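Local coordinates for CsoZ (Staphylococcus aureus, PDB 6FF1), which probably binds copper ions and passes them to partner proteins as a metallochaperone in bacterial copper homeostasis, at residues 3-8 and 51-56; 16-21 and 34-39; 23-26 and 30-33. One frame throughout, in Å; residues are numbered along the deposited sequence.

All three contacts join helix to sheet on the helical side of one small βαββαβ domain. Interaction 1 sets helix 53-62 on strand 3-10, whereas interactions 2 and 3 both join helix 15-26 to strand 31-36, the former near the start of the helix and the latter at its last turn. Interactions 1 and 3 touch through Ala51, Val31, Ile25 and Ile56 and so share one apolar interior; interaction 2 meets interaction 3 through Val34, but runs out to an exposed isoleucine. No direct hydrogen bond crosses any of them. Water and a helix cap accompany interaction 1, branched aliphatic packing makes up interaction 2, and a backbone carbonyl pressed on valine marks interaction 3.

Interaction 1 of 3, residues 3-8 and 51-56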
loop_
_atom_site.group_PDB
_atom_site.type_symbol
_atom_site.label_atom_id
_atom_site.label_comp_id
_atom_site.label_asym_id
_atom_site.label_seq_id
_atom_site.Cartn_x
_atom_site.Cartn_y
_atom_site.Cartn_z
ATOM N N HIS A 3 -6.451 -11.661 2.933
ATOM C CA HIS A 3 -7.151 -10.455 3.392
ATOM C C HIS A 3 -7.132 -9.428 2.288
ATOM O O HIS A 3 -6.206 -9.389 1.467
ATOM C CB HIS A 3 -6.442 -9.899 4.593
ATOM C CG HIS A 3 -6.394 -10.862 5.708
ATOM N ND1 HIS A 3 -5.232 -11.412 6.185
ATOM C CD2 HIS A 3 -7.413 -11.437 6.398
ATOM C CE1 HIS A 3 -5.533 -12.214 7.207
ATOM N NE2 HIS A 3 -6.850 -12.296 7.301
ATOM N N GLN A 4 -8.173 -8.608 2.223
ATOM C CA GLN A 4 -8.201 -7.500 1.329
ATOM C C GLN A 4 -8.499 -6.279 2.153
ATOM O O GLN A 4 -9.416 -6.269 2.973
ATOM C CB GLN A 4 -9.237 -7.679 0.229
ATOM C CG GLN A 4 -9.124 -6.561 -0.822
ATOM C CD GLN A 4 -9.777 -6.825 -2.157
ATOM O OE1 GLN A 4 -9.396 -6.195 -3.160
ATOM N NE2 GLN A 4 -10.745 -7.756 -2.198
ATOM N N ASN A 5 -7.750 -5.224 1.913
ATOM C CA ASN A 5 -7.987 -3.927 2.558
ATOM C C ASN A 5 -7.854 -2.806 1.563
ATOM O O ASN A 5 -7.048 -2.876 0.602
ATOM C CB ASN A 5 -6.958 -3.636 3.634
ATOM C CG ASN A 5 -7.163 -4.338 4.902
ATOM O OD1 ASN A 5 -6.940 -5.528 5.024
ATOM N ND2 ASN A 5 -7.582 -3.571 5.917
ATOM N N THR A 6 -8.620 -1.764 1.820
ATOM C CA THR A 6 -8.404 -0.451 1.207
ATOM C C THR A 6 -7.790 0.423 2.257
ATOM O O THR A 6 -8.342 0.572 3.339
ATOM C CB THR A 6 -9.695 0.117 0.673
ATOM O OG1 THR A 6 -10.271 -0.801 -0.256
ATOM C CG2 THR A 6 -9.441 1.479 0.025
ATOM N N ILE A 7 -6.629 0.944 1.964
ATOM C CA ILE A 7 -5.877 1.821 2.833
ATOM C C ILE A 7 -5.996 3.224 2.284
ATOM O O ILE A 7 -5.706 3.437 1.079
ATOM C CB ILE A 7 -4.421 1.398 2.952
ATOM C CG1 ILE A 7 -4.310 -0.059 3.390
ATOM C CG2 ILE A 7 -3.683 2.346 3.845
ATOM C CD1 ILE A 7 -2.920 -0.647 3.258
ATOM N N TYR A 8 -6.412 4.162 3.110
ATOM C CA TYR A 8 -6.688 5.517 2.658
ATOM C C TYR A 8 -5.516 6.399 2.978
ATOM O O TYR A 8 -5.261 6.755 4.113
ATOM C CB TYR A 8 -7.962 6.035 3.305
ATOM C CG TYR A 8 -9.176 5.283 2.857
ATOM C CD1 TYR A 8 -9.510 4.049 3.443
ATOM C CD2 TYR A 8 -9.975 5.765 1.826
ATOM C CE1 TYR A 8 -10.621 3.347 3.011
ATOM C CE2 TYR A 8 -11.101 5.055 1.445
ATOM C CZ TYR A 8 -11.401 3.855 2.033
ATOM O OH TYR A 8 -12.533 3.150 1.633
ATOM N N ALA A 51 2.704 -11.110 5.375
ATOM C CA ALA A 51 2.287 -9.715 5.230
ATOM C C ALA A 51 1.111 -9.490 6.168
ATOM O O ALA A 51 0.315 -10.387 6.384
ATOM C CB ALA A 51 1.898 -9.431 3.773
ATOM N N ASN A 52 0.996 -8.271 6.673
ATOM C CA ASN A 52 -0.144 -7.909 7.449
ATOM C C ASN A 52 -0.377 -6.436 7.274
ATOM O O ASN A 52 0.446 -5.734 6.705
ATOM C CB ASN A 52 0.009 -8.300 8.923
ATOM C CG ASN A 52 1.303 -7.831 9.496
ATOM O OD1 ASN A 52 1.580 -6.646 9.626
ATOM N ND2 ASN A 52 2.129 -8.811 9.859
ATOM N N LEU A 53 -1.516 -5.964 7.747
ATOM C CA LEU A 53 -1.844 -4.557 7.514
ATOM C C LEU A 53 -0.775 -3.679 8.086
ATOM O O LEU A 53 -0.369 -2.665 7.501
ATOM C CB LEU A 53 -3.209 -4.245 8.089
ATOM C CG LEU A 53 -3.718 -2.850 7.833
ATOM C CD1 LEU A 53 -3.851 -2.587 6.379
ATOM C CD2 LEU A 53 -5.046 -2.623 8.536
ATOM N N ASN A 54 -0.326 -3.977 9.317
ATOM C CA ASN A 54 0.639 -3.129 9.928
ATOM C C ASN A 54 1.932 -2.986 9.136
ATOM O O ASN A 54 2.531 -1.912 9.067
ATOM C CB ASN A 54 0.949 -3.552 11.376
ATOM C CG ASN A 54 -0.152 -3.175 12.336
ATOM O OD1 ASN A 54 -1.141 -2.544 11.982
ATOM N ND2 ASN A 54 -0.003 -3.642 13.570
ATOM N N SER A 55 2.410 -4.095 8.590
ATOM C CA SER A 55 3.687 -4.051 7.839
ATOM C C SER A 55 3.491 -3.307 6.494
ATOM O O SER A 55 4.385 -2.603 6.079
ATOM C CB SER A 55 4.274 -5.451 7.620
ATOM O OG SER A 55 3.451 -6.325 6.830
ATOM N N ILE A 56 2.326 -3.446 5.878
ATOM C CA ILE A 56 2.038 -2.673 4.655
ATOM C C ILE A 56 1.992 -1.197 4.965
ATOM O O ILE A 56 2.551 -0.355 4.285
ATOM C CB ILE A 56 0.764 -3.187 4.047
ATOM C CG1 ILE A 56 0.930 -4.615 3.572
ATOM C CG2 ILE A 56 0.341 -2.298 2.888
ATOM C CD1 ILE A 56 -0.368 -5.321 3.224
HETATM O O HOH W 1 -2.133 -11.317 7.333
#
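The packing of the second helix of a ferredoxin-like βαββαβ fold on a central strand of its sheet brings Leu53 and Ile56, in the first turn of helix 53-62, against Asn5 and Ile7 of strand 3-10. Ile7 CD1 touches both helix residues, 3.8 Å from Leu53 CD1 and 3.7 Å from Ile56 CG2. Its chain reaches that far because CG1 lies opposite the carbonyl carbon (chi1 -54°) and CD1 then continues extended. Ile7 and Leu53 run alongside each other in opposite senses, while Ile56 meets Ile7 at a slant. Aliphatic chains suit this place, since Ile7 and Ile56 are buried and Leu53 covers their margin.

Nearer the margin, Leu53 lies across the amide of Asn5 at about a right angle, both of its methyls close to the nitrogen: Asn5 ND2 is 3.8 Å from Leu53 CD2. This is van der Waals contact; the carbonyl end of the amide, Asn5 OD1, is hydrogen-bonded to the hydroxyl of Tyr47, which limits its rotation. Farther out, one water donates to Ala51 O at 2.8 Å and accepts a weak bond from His3 ND1 at 3.3 Å, bridging strand and loop.

The helix start is secured by Asn52, its N-cap. Asn52 OD1 accepts from Ser55 N at 2.9 Å, with the donor tilted 27° from the carbonyl plane, and the short asparagine side chain thereby serves an amide that has no preceding helical turn to bond to.

Around the contact, strand 3-10 pairs with strand 42-47 through backbone bonds, Ile7 also touches Glu57 and Ile60 farther along helix 53-62, and Ile56 extends the packing to Tyr47 of strand 42-47 and Val31 of strand 31-36.

Interaction 2 of 3, residues 16-21 and 34-39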
loop_
_atom_site.group_PDB
_atom_site.type_symbol
_atom_site.label_atom_id
_atom_site.label_comp_id
_atom_site.label_asym_id
_atom_site.label_seq_id
_atom_site.Cartn_x
_atom_site.Cartn_y
_atom_site.Cartn_z
ATOM N N GLU A 16 5.626 8.616 -10.341
ATOM C CA GLU A 16 6.801 7.970 -9.858
ATOM C C GLU A 16 6.583 7.470 -8.416
ATOM O O GLU A 16 7.002 6.344 -8.061
ATOM C CB GLU A 16 8.022 8.877 -9.920
ATOM C CG GLU A 16 9.323 8.322 -9.329
ATOM C CD GLU A 16 10.538 9.249 -9.650
ATOM O OE1 GLU A 16 10.388 10.196 -10.480
ATOM O OE2 GLU A 16 11.645 9.041 -9.077
ATOM N N GLN A 17 5.970 8.294 -7.596
ATOM C CA GLN A 17 5.648 7.880 -6.243
ATOM C C GLN A 17 4.772 6.669 -6.231
ATOM O O GLN A 17 4.975 5.741 -5.428
ATOM C CB GLN A 17 5.042 9.003 -5.492
ATOM C CG GLN A 17 5.973 10.138 -5.102
ATOM C CD GLN A 17 5.269 11.323 -4.517
ATOM O OE1 GLN A 17 4.136 11.600 -4.889
ATOM N NE2 GLN A 17 5.904 12.037 -3.609
ATOM N N VAL A 18 3.751 6.657 -7.089
ATOM C CA VAL A 18 2.841 5.550 -7.179
ATOM C C VAL A 18 3.574 4.285 -7.583
ATOM O O VAL A 18 3.368 3.219 -7.002
ATOM C CB VAL A 18 1.667 5.842 -8.131
ATOM C CG1 VAL A 18 0.903 4.577 -8.455
ATOM C CG2 VAL A 18 0.795 6.939 -7.600
ATOM N N SER A 19 4.399 4.393 -8.604
ATOM C CA SER A 19 5.155 3.265 -9.092
ATOM C C SER A 19 6.046 2.669 -8.021
ATOM O O SER A 19 6.057 1.426 -7.835
ATOM C CB SER A 19 5.990 3.661 -10.332
ATOM O OG SER A 19 5.115 4.032 -11.371
ATOM N N GLN A 20 6.762 3.508 -7.318
ATOM C CA GLN A 20 7.685 3.050 -6.289
ATOM C C GLN A 20 6.947 2.365 -5.145
ATOM O O GLN A 20 7.367 1.286 -4.698
ATOM C CB GLN A 20 8.538 4.178 -5.754
ATOM C CG GLN A 20 9.422 3.825 -4.549
ATOM C CD GLN A 20 10.453 2.707 -4.733
ATOM O OE1 GLN A 20 10.524 2.030 -5.780
ATOM N NE2 GLN A 20 11.245 2.480 -3.677
ATOM N N LEU A 21 5.864 2.952 -4.675
ATOM C CA LEU A 21 5.140 2.370 -3.572
ATOM C C LEU A 21 4.444 1.103 -3.996
ATOM O O LEU A 21 4.402 0.104 -3.247
ATOM C CB LEU A 21 4.159 3.384 -3.020
ATOM C CG LEU A 21 3.361 2.922 -1.813
ATOM C CD1 LEU A 21 4.262 2.614 -0.637
ATOM C CD2 LEU A 21 2.328 3.961 -1.440
ATOM N N VAL A 34 -2.033 -5.353 -5.767
ATOM C CA VAL A 34 -1.901 -4.016 -5.243
ATOM C C VAL A 34 -2.349 -3.015 -6.312
ATOM O O VAL A 34 -1.947 -3.152 -7.458
ATOM C CB VAL A 34 -0.456 -3.644 -4.875
ATOM C CG1 VAL A 34 -0.328 -2.194 -4.393
ATOM C CG2 VAL A 34 0.108 -4.617 -3.869
ATOM N N ASN A 35 -3.183 -2.073 -5.939
ATOM C CA ASN A 35 -3.546 -0.974 -6.820
ATOM C C ASN A 35 -3.570 0.303 -6.055
ATOM O O ASN A 35 -4.135 0.334 -4.968
ATOM C CB ASN A 35 -4.934 -1.169 -7.424
ATOM C CG ASN A 35 -5.312 -0.060 -8.334
ATOM O OD1 ASN A 35 -6.078 0.850 -7.966
ATOM N ND2 ASN A 35 -4.749 -0.118 -9.513
ATOM N N ILE A 36 -2.988 1.350 -6.600
ATOM C CA ILE A 36 -2.969 2.639 -6.001
ATOM C C ILE A 36 -3.672 3.622 -6.927
ATOM O O ILE A 36 -3.300 3.749 -8.070
ATOM C CB ILE A 36 -1.599 3.104 -5.707
ATOM C CG1 ILE A 36 -0.869 2.041 -4.842
ATOM C CG2 ILE A 36 -1.628 4.468 -5.057
ATOM C CD1 ILE A 36 0.488 2.445 -4.324
ATOM N N ASN A 37 -4.686 4.297 -6.410
ATOM C CA ASN A 37 -5.408 5.330 -7.140
ATOM C C ASN A 37 -4.831 6.661 -6.765
ATOM O O ASN A 37 -4.967 7.140 -5.636
ATOM C CB ASN A 37 -6.870 5.239 -6.817
ATOM C CG ASN A 37 -7.735 6.241 -7.573
ATOM O OD1 ASN A 37 -7.393 7.391 -7.695
ATOM N ND2 ASN A 37 -8.908 5.809 -7.963
ATOM N N ILE A 38 -4.178 7.320 -7.733
ATOM C CA ILE A 38 -3.521 8.562 -7.426
ATOM C C ILE A 38 -4.477 9.706 -7.114
ATOM O O ILE A 38 -4.109 10.638 -6.394
ATOM C CB ILE A 38 -2.547 8.937 -8.593
ATOM C CG1 ILE A 38 -1.516 9.966 -8.156
ATOM C CG2 ILE A 38 -3.283 9.393 -9.812
ATOM C CD1 ILE A 38 -0.452 10.183 -9.201
ATOM N N ILE A 39 -5.678 9.658 -7.641
ATOM C CA ILE A 39 -6.600 10.756 -7.367
ATOM C C ILE A 39 -7.111 10.745 -5.922
ATOM O O ILE A 39 -7.054 11.756 -5.217
ATOM C CB ILE A 39 -7.803 10.721 -8.332
ATOM C CG1 ILE A 39 -7.324 10.932 -9.768
ATOM C CG2 ILE A 39 -8.818 11.799 -7.892
ATOM C CD1 ILE A 39 -8.376 10.691 -10.778
#
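Val18 and Leu21, on one side of helix 15-26, meet Ile36 of strand 31-36 and Ile38 two residues on. The direct contacts are all apolar. Val18 uses its two methyls on different partners: CG1 lies 4.0 Å from Ile36 CB, and CG2 lies 3.8 Å from Ile38 CD1. With CG1 opposite the backbone N (chi1 167°), the valine straddles the two isoleucines; it runs past Ile36 in the opposite sense but stands nearly perpendicular to Ile38. Ile36 CD1 reaches deeper, to 3.7 Å from Leu21 CD2, the two chains crossing at about a right angle. Ile12, in the loop ahead of the helix, touches both Val18 and Leu21. The side chain of Ile38 is about 6 Å from that of Glu13, seen to bind calcium in a crystal structure of this protein, although none is bound to it in this chain.

No hydrogen bond crosses between the segments. Leu21 N bonds to Gln17 O at 3.0 Å in the regular helical pattern, and Asn37 OD1 accepts from Asp40 N and, weakly, from Ile39 N at 2.8 Å. Asparagine suits this turn because its short side chain reaches forward to main-chain N-H groups.

With no polar bond across it, the helix-strand contact rests on shape and the hydrophobic effect, grading from buried Leu21 to exposed Ile38.

Interaction 3 of 3, residues 23-26 and 30-33; sequences ERIS and GVHQ
Val31 presses its branched side chain on the last turn of helix 15-26, meeting the main chain and side chain of Ile25. The valine side chain comes closest at Ile25 O, 3.3 Å from Val31 CB; both valine methyls are also near that oxygen, CG1 at 3.4 Å and CG2 at 3.5 Å. The valine thus meets the oxygen end of a carbonyl in the C-terminal turn, in close van der Waals contact. Alongside, Ile25 CG2 and Val31 CG1 pack at 3.9 Å. Each of these methyls lies opposite its own backbone N, which for Val31 corresponds to a chi1 of 176°. Beta-branching suits both residues, putting methyl groups close to the main chain on either side of a short connection.

Ser26 O and Val31 O lie 3.1 Å apart. Both are acceptors, so the pair is no bond, and its closeness follows from the backbone's path. The Ser26 hydroxyl turns to Thr22 O one turn back, which satisfies it within the helix.

Farther out, Gly30 adopts a positive phi of 97° as the chain enters the strand, where a side chain would press on the preceding carbonyl. In one of its two conformers, His32 bonds through NE2 to Glu48. Val31 continues into the interior against Tyr47, Ala51 and Ile56, and Ile25 against Val45, Val34 and Ile60.

The arrangement is the short connection from first helix to second strand of the βαββαβ fold found in heavy-metal-associated domains, in which the helix end folds back on the edge strand that follows it.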
loop_
_atom_site.group_PDB
_atom_site.type_symbol
_atom_site.label_atom_id
_atom_site.label_comp_id
_atom_site.label_asym_id
_atom_site.label_seq_id
_atom_site.Cartn_x
_atom_site.Cartn_y
_atom_site.Cartn_z
ATOM N N GLU A 23 5.474 -1.041 -6.226
ATOM C CA GLU A 23 6.473 -2.088 -6.290
ATOM C C GLU A 23 6.906 -2.552 -4.906
ATOM O O GLU A 23 6.984 -3.753 -4.668
ATOM C CB GLU A 23 7.687 -1.588 -7.119
ATOM C CG GLU A 23 8.742 -2.626 -7.292
ATOM C CD GLU A 23 8.507 -3.599 -8.462
ATOM O OE1 GLU A 23 7.354 -3.722 -8.942
ATOM O OE2 GLU A 23 9.496 -4.241 -8.916
ATOM N N ARG A 24 7.182 -1.619 -4.024
ATOM C CA ARG A 24 7.612 -1.943 -2.678
ATOM C C ARG A 24 6.551 -2.758 -1.936
ATOM O O ARG A 24 6.893 -3.765 -1.296
ATOM C CB ARG A 24 8.021 -0.732 -1.894
ATOM C CG ARG A 24 9.304 -0.097 -2.370
ATOM C CD ARG A 24 10.495 -0.793 -1.738
ATOM N NE ARG A 24 10.519 -0.699 -0.305
ATOM C CZ ARG A 24 11.381 -1.305 0.471
ATOM N NH1 ARG A 24 12.405 -1.971 -0.054
ATOM N NH2 ARG A 24 11.315 -1.208 1.787
ATOM N N ILE A 25 5.292 -2.334 -1.988
ATOM C CA ILE A 25 4.278 -3.097 -1.333
ATOM C C ILE A 25 4.090 -4.440 -2.022
ATOM O O ILE A 25 4.037 -5.510 -1.361
ATOM C CB ILE A 25 2.965 -2.339 -1.271
ATOM C CG1 ILE A 25 3.121 -1.079 -0.412
ATOM C CG2 ILE A 25 1.866 -3.238 -0.754
ATOM C CD1 ILE A 25 1.870 -0.212 -0.420
ATOM N N SER A 26 4.033 -4.475 -3.339
ATOM C CA SER A 26 3.769 -5.693 -4.064
ATOM C C SER A 26 4.833 -6.747 -3.766
ATOM O O SER A 26 4.530 -7.916 -3.755
ATOM C CB SER A 26 3.809 -5.474 -5.582
ATOM O OG SER A 26 2.700 -4.710 -5.970
ATOM N N GLY A 30 3.866 -12.279 0.603
ATOM C CA GLY A 30 2.479 -12.386 1.013
ATOM C C GLY A 30 1.559 -11.371 0.405
ATOM O O GLY A 30 0.351 -11.522 0.515
ATOM N N VAL A 31 2.138 -10.315 -0.194
ATOM C CA VAL A 31 1.289 -9.316 -0.857
ATOM C C VAL A 31 1.144 -9.710 -2.323
ATOM O O VAL A 31 2.140 -9.809 -3.026
ATOM C CB VAL A 31 1.865 -7.904 -0.751
ATOM C CG1 VAL A 31 0.961 -6.960 -1.542
ATOM C CG2 VAL A 31 1.951 -7.479 0.717
ATOM N N HIS A 32 -0.090 -9.871 -2.745
ATOM C CA HIS A 32 -0.359 -10.289 -4.100
ATOM C C HIS A 32 -0.853 -8.999 -4.821
ATOM O O HIS A 32 -0.095 -8.134 -5.152
ATOM C CB HIS A 32 -1.264 -11.516 -4.070
ATOM C CG HIS A 32 -0.755 -12.598 -3.161
ATOM N ND1 HIS A 32 0.557 -13.010 -3.171
ATOM C CD2 HIS A 32 -1.361 -13.307 -2.191
ATOM C CE1 HIS A 32 0.733 -13.941 -2.255
ATOM N NE2 HIS A 32 -0.420 -14.161 -1.659
ATOM N N GLN A 33 -2.085 -8.802 -4.942
ATOM C CA GLN A 33 -2.634 -7.730 -5.765
ATOM C C GLN A 33 -2.441 -6.387 -5.042
ATOM O O GLN A 33 -2.722 -6.262 -3.843
ATOM C CB GLN A 33 -4.092 -8.019 -6.081
ATOM C CG GLN A 33 -4.344 -9.259 -6.980
ATOM C CD GLN A 33 -4.763 -10.508 -6.243
ATOM O OE1 GLN A 33 -4.240 -10.799 -5.188
ATOM N NE2 GLN A 33 -5.697 -11.254 -6.789
#